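Local structure of extracellular ligand-binding receptor (4M88) at residues His115-Glu128 / Phe330-Val344. The protein probably binds an amino acid or a similar small solute outside the cell membrane and delivers it to an ABC transporter. Sequence-based numbering, arbitrary orientation.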
ATOM      1  N   HIS A 115       3.571  12.073  10.855  1.00 12.97           N
ATOM      2  CA  HIS A 115       3.888  13.495  10.788  1.00 13.27           C
ATOM      3  C   HIS A 115       2.665  14.240  10.292  1.00 13.90           C
ATOM      4  O   HIS A 115       1.933  13.724   9.441  1.00 12.73           O
ATOM      5  CB  HIS A 115       5.053  13.725   9.825  1.00 14.03           C
ATOM      6  CG  HIS A 115       5.619  15.106   9.888  1.00 17.65           C
ATOM      7  ND1 HIS A 115       5.077  16.167   9.190  1.00 13.33           N
ATOM      8  CD2 HIS A 115       6.671  15.605  10.576  1.00 17.76           C
ATOM      9  CE1 HIS A 115       5.775  17.259   9.442  1.00 16.47           C
ATOM     10  NE2 HIS A 115       6.743  16.949  10.286  1.00 16.83           N
ATOM     11  N   PRO A 116       2.426  15.447  10.826  1.00 13.71           N
ATOM     12  CA  PRO A 116       1.209  16.162  10.422  1.00 15.15           C
ATOM     13  C   PRO A 116       1.170  16.563   8.949  1.00 13.27           C
ATOM     14  O   PRO A 116       0.093  16.936   8.466  1.00 15.26           O
ATOM     15  CB  PRO A 116       1.183  17.392  11.350  1.00 20.27           C
ATOM     16  CG  PRO A 116       2.570  17.485  11.937  1.00 22.00           C
ATOM     17  CD  PRO A 116       3.090  16.084  11.978  1.00 15.11           C
ATOM     18  N   LYS A 117       2.291  16.479   8.232  1.00 12.91           N
ATOM     19  CA  LYS A 117       2.271  16.752   6.795  1.00 12.51           C
ATOM     20  C   LYS A 117       2.161  15.472   5.948  1.00 14.11           C
ATOM     21  O   LYS A 117       2.183  15.521   4.720  1.00 12.65           O
ATOM     22  CB  LYS A 117       3.518  17.549   6.384  1.00 12.57           C
ATOM     23  CG  LYS A 117       3.581  18.951   6.986  1.00 13.10           C
ATOM     24  CD  LYS A 117       4.844  19.670   6.526  1.00 13.22           C
ATOM     25  CE  LYS A 117       5.016  20.991   7.249  1.00 19.33           C
ATOM     26  NZ  LYS A 117       6.280  21.645   6.824  1.00 17.95           N
ATOM     27  N   PHE A 118       2.030  14.331   6.618  1.00 11.97           N
ATOM     28  CA  PHE A 118       2.070  13.014   5.982  1.00 11.61           C
ATOM     29  C   PHE A 118       0.658  12.423   6.092  1.00 11.64           C
ATOM     30  O   PHE A 118       0.180  12.140   7.201  1.00 12.69           O
ATOM     31  CB  PHE A 118       3.110  12.172   6.734  1.00 11.63           C
ATOM     32  CG  PHE A 118       3.409  10.827   6.125  1.00 12.15           C
ATOM     33  CD1 PHE A 118       3.061  10.527   4.815  1.00 11.12           C
ATOM     34  CD2 PHE A 118       4.042   9.851   6.895  1.00 13.31           C
ATOM     35  CE1 PHE A 118       3.351   9.265   4.263  1.00 15.44           C
ATOM     36  CE2 PHE A 118       4.328   8.590   6.371  1.00 19.64           C
ATOM     37  CZ  PHE A 118       3.981   8.295   5.042  1.00 18.28           C
ATOM     38  N   PHE A 119      -0.031  12.310   4.953  1.00 11.53           N
ATOM     39  CA  PHE A 119      -1.440  11.874   4.920  1.00 11.73           C
ATOM     40  C   PHE A 119      -1.521  10.475   4.350  1.00 12.78           C
ATOM     41  O   PHE A 119      -0.735  10.127   3.477  1.00 14.63           O
ATOM     42  CB  PHE A 119      -2.280  12.819   4.045  1.00 11.99           C
ATOM     43  CG  PHE A 119      -2.481  14.179   4.647  1.00 12.34           C
ATOM     44  CD1 PHE A 119      -3.653  14.483   5.321  1.00 12.89           C
ATOM     45  CD2 PHE A 119      -1.489  15.147   4.555  1.00 13.59           C
ATOM     46  CE1 PHE A 119      -3.850  15.735   5.886  1.00 15.47           C
ATOM     47  CE2 PHE A 119      -1.670  16.417   5.120  1.00 14.70           C
ATOM     48  CZ  PHE A 119      -2.856  16.704   5.786  1.00 14.17           C
ATOM     49  N   HIS A 120      -2.459   9.661   4.841  1.00 11.71           N
ATOM     50  CA  HIS A 120      -2.510   8.262   4.409  1.00 11.57           C
ATOM     51  C   HIS A 120      -3.818   7.963   3.708  1.00 11.95           C
ATOM     52  O   HIS A 120      -4.883   8.235   4.243  1.00 12.61           O
ATOM     53  CB  HIS A 120      -2.334   7.336   5.615  1.00 11.53           C
ATOM     54  CG  HIS A 120      -1.100   7.636   6.399  1.00 13.20           C
ATOM     55  ND1 HIS A 120       0.141   7.150   6.041  1.00 14.65           N
ATOM     56  CD2 HIS A 120      -0.899   8.430   7.477  1.00 13.87           C
ATOM     57  CE1 HIS A 120       1.048   7.612   6.886  1.00 17.43           C
ATOM     58  NE2 HIS A 120       0.444   8.396   7.763  1.00 17.02           N
ATOM     59  N   VAL A 121      -3.727   7.417   2.499  1.00 11.93           N
ATOM     60  CA  VAL A 121      -4.909   7.099   1.709  1.00 12.43           C
ATOM     61  C   VAL A 121      -5.320   5.636   1.941  1.00 13.20           C
ATOM     62  O   VAL A 121      -6.500   5.316   1.941  1.00 16.99           O
ATOM     63  CB  VAL A 121      -4.661   7.388   0.213  1.00 13.98           C
ATOM     64  CG1 VAL A 121      -5.849   6.975  -0.624  1.00 20.15           C
ATOM     65  CG2 VAL A 121      -4.388   8.884   0.018  1.00 13.82           C
ATOM     66  N   ARG A 122      -4.347   4.756   2.131  1.00 14.06           N
ATOM     67  CA  ARG A 122      -4.665   3.355   2.398  1.00 13.75           C
ATOM     68  C   ARG A 122      -4.875   3.145   3.889  1.00 17.49           C
ATOM     69  O   ARG A 122      -4.281   3.846   4.718  1.00 14.10           O
ATOM     70  CB  ARG A 122      -3.531   2.440   1.931  1.00 13.42           C
ATOM     71  CG  ARG A 122      -2.197   2.776   2.605  1.00 17.98           C
ATOM     72  CD  ARG A 122      -1.218   1.623   2.496  1.00 21.54           C
ATOM     73  NE  ARG A 122      -1.212   1.089   1.136  1.00 26.06           N
ATOM     74  CZ  ARG A 122      -1.094  -0.201   0.843  1.00 35.24           C
ATOM     75  NH1 ARG A 122      -1.089  -0.602  -0.425  1.00 33.49           N
ATOM     76  NH2 ARG A 122      -0.971  -1.091   1.822  1.00 34.08           N
ATOM     77  N   ALA A 123      -5.707   2.166   4.232  1.00 14.90           N
ATOM     78  CA  ALA A 123      -5.844   1.756   5.625  1.00 15.09           C
ATOM     79  C   ALA A 123      -4.490   1.253   6.120  1.00 11.99           C
ATOM     80  O   ALA A 123      -3.656   0.780   5.329  1.00 13.33           O
ATOM     81  CB  ALA A 123      -6.894   0.659   5.757  1.00 12.99           C
ATOM     82  N   GLY A 124      -4.257   1.352   7.423  1.00 14.24           N
ATOM     83  CA  GLY A 124      -2.979   0.923   7.965  1.00 13.79           C
ATOM     84  C   GLY A 124      -2.845  -0.586   8.118  1.00 17.23           C
ATOM     85  O   GLY A 124      -3.849  -1.303   8.161  1.00 15.69           O
ATOM     86  N   ASP A 125      -1.598  -1.055   8.186  1.00 16.40           N
ATOM     87  CA  ASP A 125      -1.299  -2.455   8.468  1.00 13.75           C
ATOM     88  C   ASP A 125      -2.008  -2.923   9.732  1.00 12.10           C
ATOM     89  O   ASP A 125      -2.431  -4.075   9.807  1.00 14.04           O
ATOM     90  CB  ASP A 125       0.215  -2.670   8.619  1.00 14.13           C
ATOM     91  CG  ASP A 125       0.946  -2.673   7.283  1.00 18.74           C
ATOM     92  OD1 ASP A 125       0.294  -2.422   6.247  1.00 18.53           O
ATOM     93  OD2 ASP A 125       2.180  -2.914   7.283  1.00 20.56           O
ATOM     94  N   LYS A 126      -2.161  -2.039  10.717  1.00 14.32           N
ATOM     95  CA  LYS A 126      -2.757  -2.470  11.984  1.00 14.18           C
ATOM     96  C   LYS A 126      -4.204  -2.914  11.798  1.00 15.18           C
ATOM     97  O   LYS A 126      -4.625  -3.974  12.284  1.00 14.09           O
ATOM     98  CB  LYS A 126      -2.660  -1.365  13.036  1.00 16.17           C
ATOM     99  CG  LYS A 126      -3.257  -1.740  14.388  1.00 16.18           C
ATOM    100  CD  LYS A 126      -2.877  -0.733  15.465  1.00 20.83           C
ATOM    101  CE  LYS A 126      -3.665  -0.995  16.743  1.00 27.55           C
ATOM    102  NZ  LYS A 126      -3.065  -0.264  17.884  1.00 34.81           N
ATOM    103  N   GLN A 127      -4.970  -2.110  11.074  1.00 14.21           N
ATOM    104  CA  GLN A 127      -6.360  -2.457  10.833  1.00 13.28           C
ATOM    105  C   GLN A 127      -6.457  -3.672   9.931  1.00 13.12           C
ATOM    106  O   GLN A 127      -7.328  -4.522  10.127  1.00 16.30           O
ATOM    107  CB  GLN A 127      -7.114  -1.298  10.216  1.00 14.93           C
ATOM    108  CG  GLN A 127      -8.616  -1.505  10.301  1.00 18.56           C
ATOM    109  CD  GLN A 127      -9.375  -0.535   9.433  1.00 20.66           C
ATOM    110  OE1 GLN A 127      -8.826   0.464   8.967  1.00 22.34           O
ATOM    111  NE2 GLN A 127     -10.648  -0.823   9.210  1.00 16.63           N
ATOM    112  N   GLU A 128      -5.577  -3.768   8.941  1.00 12.66           N
ATOM    113  CA  GLU A 128      -5.559  -4.963   8.094  1.00 12.67           C
ATOM    114  C   GLU A 128      -5.261  -6.236   8.891  1.00 12.70           C
ATOM    115  O   GLU A 128      -5.894  -7.277   8.681  1.00 14.25           O
ATOM    116  CB  GLU A 128      -4.557  -4.806   6.949  1.00 12.31           C
ATOM    117  CG  GLU A 128      -4.949  -3.688   5.992  1.00 12.38           C
ATOM    118  CD  GLU A 128      -4.237  -3.774   4.650  1.00 27.52           C
ATOM    119  OE1 GLU A 128      -3.239  -4.524   4.547  1.00 24.94           O
ATOM    120  OE2 GLU A 128      -4.692  -3.096   3.698  1.00 26.93           O
ATOM    121  N   PHE A 330     -15.265   5.580  -3.230  1.00 19.14           N
ATOM    122  CA  PHE A 330     -14.199   5.407  -2.251  1.00 13.61           C
ATOM    123  C   PHE A 330     -14.142   6.664  -1.399  1.00 21.57           C
ATOM    124  O   PHE A 330     -13.915   7.768  -1.915  1.00 18.90           O
ATOM    125  CB  PHE A 330     -12.854   5.159  -2.942  1.00 13.56           C
ATOM    126  CG  PHE A 330     -11.714   4.923  -1.986  1.00 15.50           C
ATOM    127  CD1 PHE A 330     -11.599   3.711  -1.310  1.00 15.81           C
ATOM    128  CD2 PHE A 330     -10.759   5.909  -1.764  1.00 17.89           C
ATOM    129  CE1 PHE A 330     -10.559   3.489  -0.422  1.00 16.92           C
ATOM    130  CE2 PHE A 330      -9.708   5.693  -0.880  1.00 19.53           C
ATOM    131  CZ  PHE A 330      -9.612   4.477  -0.206  1.00 14.45           C
ATOM    132  N   HIS A 331     -14.378   6.503  -0.102  1.00 13.66           N
ATOM    133  CA  HIS A 331     -14.490   7.642   0.799  1.00 14.00           C
ATOM    134  C   HIS A 331     -13.170   7.905   1.497  1.00 13.04           C
ATOM    135  O   HIS A 331     -12.423   6.976   1.808  1.00 16.57           O
ATOM    136  CB  HIS A 331     -15.555   7.381   1.862  1.00 21.30           C
ATOM    137  CG  HIS A 331     -16.927   7.177   1.307  1.00 30.91           C
ATOM    138  ND1 HIS A 331     -17.968   8.045   1.554  1.00 37.97           N
ATOM    139  CD2 HIS A 331     -17.435   6.194   0.527  1.00 34.32           C
ATOM    140  CE1 HIS A 331     -19.057   7.608   0.945  1.00 40.04           C
ATOM    141  NE2 HIS A 331     -18.759   6.487   0.316  1.00 34.16           N
ATOM    142  N   LEU A 332     -12.901   9.183   1.748  1.00 13.81           N
ATOM    143  CA  LEU A 332     -11.738   9.609   2.507  1.00 12.63           C
ATOM    144  C   LEU A 332     -12.156  10.744   3.409  1.00 14.85           C
ATOM    145  O   LEU A 332     -12.957  11.597   3.018  1.00 16.88           O
ATOM    146  CB  LEU A 332     -10.642  10.134   1.582  1.00 14.75           C
ATOM    147  CG  LEU A 332      -9.777   9.108   0.861  1.00 19.30           C
ATOM    148  CD1 LEU A 332      -8.843   9.833  -0.083  1.00 23.54           C
ATOM    149  CD2 LEU A 332      -8.976   8.307   1.861  1.00 16.24           C
ATOM    150  N   ASP A 333     -11.595  10.766   4.612  1.00 13.15           N
ATOM    151  CA  ASP A 333     -11.869  11.838   5.562  1.00 15.69           C
ATOM    152  C   ASP A 333     -10.632  12.048   6.419  1.00 14.35           C
ATOM    153  O   ASP A 333     -10.208  11.127   7.119  1.00 15.84           O
ATOM    154  CB  ASP A 333     -13.042  11.452   6.461  1.00 15.03           C
ATOM    155  CG  ASP A 333     -13.492  12.592   7.370  1.00 25.52           C
ATOM    156  OD1 ASP A 333     -12.952  13.715   7.253  1.00 22.75           O
ATOM    157  OD2 ASP A 333     -14.405  12.369   8.197  1.00 30.67           O
ATOM    158  N   PHE A 334     -10.068  13.255   6.376  1.00 13.86           N
ATOM    159  CA  PHE A 334      -8.931  13.608   7.218  1.00 13.53           C
ATOM    160  C   PHE A 334      -9.331  14.575   8.342  1.00 15.61           C
ATOM    161  O   PHE A 334      -8.469  15.241   8.921  1.00 17.50           O
ATOM    162  CB  PHE A 334      -7.821  14.239   6.365  1.00 13.85           C
ATOM    163  CG  PHE A 334      -7.329  13.352   5.248  1.00 15.78           C
ATOM    164  CD1 PHE A 334      -6.502  12.268   5.516  1.00 12.15           C
ATOM    165  CD2 PHE A 334      -7.672  13.621   3.932  1.00 16.60           C
ATOM    166  CE1 PHE A 334      -6.023  11.448   4.480  1.00 11.66           C
ATOM    167  CE2 PHE A 334      -7.205  12.811   2.886  1.00 19.03           C
ATOM    168  CZ  PHE A 334      -6.380  11.720   3.162  1.00 15.80           C
ATOM    169  N   SER A 335     -10.627  14.647   8.651  1.00 15.11           N
ATOM    170  CA  SER A 335     -11.144  15.547   9.692  1.00 19.01           C
ATOM    171  C   SER A 335     -10.636  15.217  11.089  1.00 22.81           C
ATOM    172  O   SER A 335     -10.501  16.105  11.933  1.00 27.82           O
ATOM    173  CB  SER A 335     -12.677  15.472   9.756  1.00 24.38           C
ATOM    174  OG  SER A 335     -13.282  15.958   8.580  1.00 35.17           O
ATOM    175  N   LYS A 336     -10.418  13.931  11.341  1.00 19.01           N
ATOM    176  CA  LYS A 336     -10.100  13.452  12.686  1.00 23.19           C
ATOM    177  C   LYS A 336      -8.627  13.099  12.827  1.00 23.50           C
ATOM    178  O   LYS A 336      -8.177  12.691  13.894  1.00 28.96           O
ATOM    179  CB  LYS A 336     -10.952  12.218  13.004  1.00 25.30           C
ATOM    180  CG  LYS A 336     -12.432  12.425  12.708  1.00 32.02           C
ATOM    181  CD  LYS A 336     -13.246  11.197  13.029  1.00 37.35           C
ATOM    182  CE  LYS A 336     -14.504  11.145  12.179  1.00 41.17           C
ATOM    183  NZ  LYS A 336     -15.221   9.859  12.363  1.00 49.00           N
ATOM    184  N   GLY A 337      -7.879  13.238  11.743  1.00 18.85           N
ATOM    185  CA  GLY A 337      -6.482  12.863  11.751  1.00 20.80           C
ATOM    186  C   GLY A 337      -6.015  12.549  10.345  1.00 16.25           C
ATOM    187  O   GLY A 337      -6.795  12.611   9.387  1.00 16.38           O
ATOM    188  N   ASN A 338      -4.748  12.176  10.219  1.00 14.38           N
ATOM    189  CA  ASN A 338      -4.141  12.049   8.897  1.00 13.61           C
ATOM    190  C   ASN A 338      -4.352  10.707   8.207  1.00 13.73           C
ATOM    191  O   ASN A 338      -3.920  10.529   7.068  1.00 15.47           O
ATOM    192  CB  ASN A 338      -2.656  12.390   8.964  1.00 14.05           C
ATOM    193  CG  ASN A 338      -2.409  13.876   8.914  1.00 17.16           C
ATOM    194  OD1 ASN A 338      -3.273  14.678   9.290  1.00 15.00           O
ATOM    195  ND2 ASN A 338      -1.225  14.259   8.455  1.00 14.70           N
ATOM    196  N   ALA A 339      -5.007   9.773   8.889  1.00 14.44           N
ATOM    197  CA  ALA A 339      -5.384   8.497   8.269  1.00 13.99           C
ATOM    198  C   ALA A 339      -6.786   8.632   7.696  1.00 16.12           C
ATOM    199  O   ALA A 339      -7.761   8.715   8.446  1.00 18.94           O
ATOM    200  CB  ALA A 339      -5.345   7.364   9.288  1.00 14.74           C
ATOM    201  N   GLY A 340      -6.886   8.651   6.372  1.00 11.68           N
ATOM    202  CA  GLY A 340      -8.128   9.032   5.724  1.00 11.70           C
ATOM    203  C   GLY A 340      -9.073   7.897   5.418  1.00 17.78           C
ATOM    204  O   GLY A 340     -10.234   8.142   5.091  1.00 13.07           O
ATOM    205  N   SER A 341      -8.595   6.658   5.523  1.00 14.91           N
ATOM    206  CA  SER A 341      -9.420   5.520   5.126  1.00 12.55           C
ATOM    207  C   SER A 341      -9.447   4.410   6.170  1.00 16.70           C
ATOM    208  O   SER A 341      -8.412   4.055   6.717  1.00 16.80           O
ATOM    209  CB  SER A 341      -8.918   4.944   3.795  1.00 11.62           C
ATOM    210  OG  SER A 341      -9.645   3.770   3.444  1.00 12.67           O
ATOM    211  N   ARG A 342     -10.631   3.857   6.425  1.00 12.80           N
ATOM    212  CA  ARG A 342     -10.745   2.616   7.205  1.00 16.95           C
ATOM    213  C   ARG A 342     -11.292   1.460   6.354  1.00 16.43           C
ATOM    214  O   ARG A 342     -11.789   0.453   6.882  1.00 18.30           O
ATOM    215  CB  ARG A 342     -11.617   2.827   8.442  1.00 18.78           C
ATOM    216  CG  ARG A 342     -10.894   3.454   9.643  1.00 20.74           C
ATOM    217  CD  ARG A 342     -11.683   3.203  10.954  1.00 53.26           C
ATOM    218  NE  ARG A 342     -11.050   2.195  11.811  1.00 56.20           N
ATOM    219  CZ  ARG A 342     -11.674   1.142  12.339  1.00 58.87           C
ATOM    220  NH1 ARG A 342     -12.965   0.940  12.108  1.00 59.73           N
ATOM    221  NH2 ARG A 342     -11.002   0.287  13.101  1.00 59.25           N
ATOM    222  N   TYR A 343     -11.200   1.603   5.037  1.00 14.38           N
ATOM    223  CA  TYR A 343     -11.640   0.546   4.125  1.00 15.14           C
ATOM    224  C   TYR A 343     -10.680  -0.645   4.176  1.00 14.47           C
ATOM    225  O   TYR A 343      -9.500  -0.515   3.894  1.00 12.95           O
ATOM    226  CB  TYR A 343     -11.739   1.075   2.683  1.00 18.36           C
ATOM    227  CG  TYR A 343     -12.205   0.048   1.661  1.00 17.49           C
ATOM    228  CD1 TYR A 343     -13.505   0.064   1.177  1.00 28.25           C
ATOM    229  CD2 TYR A 343     -11.340  -0.933   1.175  1.00 17.56           C
ATOM    230  CE1 TYR A 343     -13.936  -0.872   0.244  1.00 26.86           C
ATOM    231  CE2 TYR A 343     -11.762  -1.874   0.250  1.00 14.67           C
ATOM    232  CZ  TYR A 343     -13.056  -1.830  -0.220  1.00 20.09           C
ATOM    233  OH  TYR A 343     -13.475  -2.771  -1.138  1.00 23.97           O
ATOM    234  N   VAL A 344     -11.203  -1.817   4.518  1.00 12.62           N
ATOM    235  CA  VAL A 344     -10.409  -3.038   4.462  1.00 11.72           C
ATOM    236  C   VAL A 344     -11.327  -4.153   3.964  1.00 14.89           C
ATOM    237  O   VAL A 344     -12.445  -4.294   4.442  1.00 17.46           O
ATOM    238  CB  VAL A 344      -9.832  -3.393   5.853  1.00 19.09           C
ATOM    239  CG1 VAL A 344      -9.468  -4.847   5.914  1.00 28.37           C
ATOM    240  CG2 VAL A 344      -8.622  -2.522   6.192  1.00 19.62           C
TER
HETATM  241  O   HOH W   1      -2.371  17.406   9.773  1.00 25.15           O
HETATM  242  O   HOH W   2      -5.845   5.457   6.384  1.00 17.17           O
HETATM  243  O   HOH W   3      -8.159   1.679   2.751  1.00 15.21           O
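Phe-330 and Leu-332 both face Val-121 where two interlobe connections of this periplasmic-binding-protein fold run side by side: 115-128 leaves edge strand 118-119 of one lobe for helix 125-138 of the other, and 330-344 leads into strand 345-349 there. Val-121 CG1 reaches Phe-330 CE2 and Leu-332 CD1, since chi1 of 176° turns that methyl anti to the backbone N. Phe-334 offers its ring face to the edge of Phe-119 in a T-shaped stack, planes at 87° and centroids 5.2 Å apart; Leu-319 of helix 312-321 touches both side chains. Asn-338 lays its amide over a face of the Phe-119 ring, whose edge meets Phe-334, with ND2 above the ring centre. Both N-H groups are used, ND2 reaching Pro-116 O at 3.0 Å and Phe-118 O at 2.8 Å, each from above the carbonyl plane, while a water joins OD1 to Pro-116 O. Replacing Asn-338 with leucine would probably leave these two carbonyls without their shared donor and disturb the turn before strand 118-119. Through a single beta bridge, His-120 N donates to Asn-338 O and Gly-340 N to His-120 O. Ser-341 CB packs against the buried Val-121 O, which has no polar partner. Arg-342 spreads its guanidinium flat over the Gln-127 amide, whose NE2 donates to Arg-342 O at 2.9 Å. Finally, Val-344 CG2 wedges against Ala-123 CB, 3.6 Å away, and Glu-128 CG.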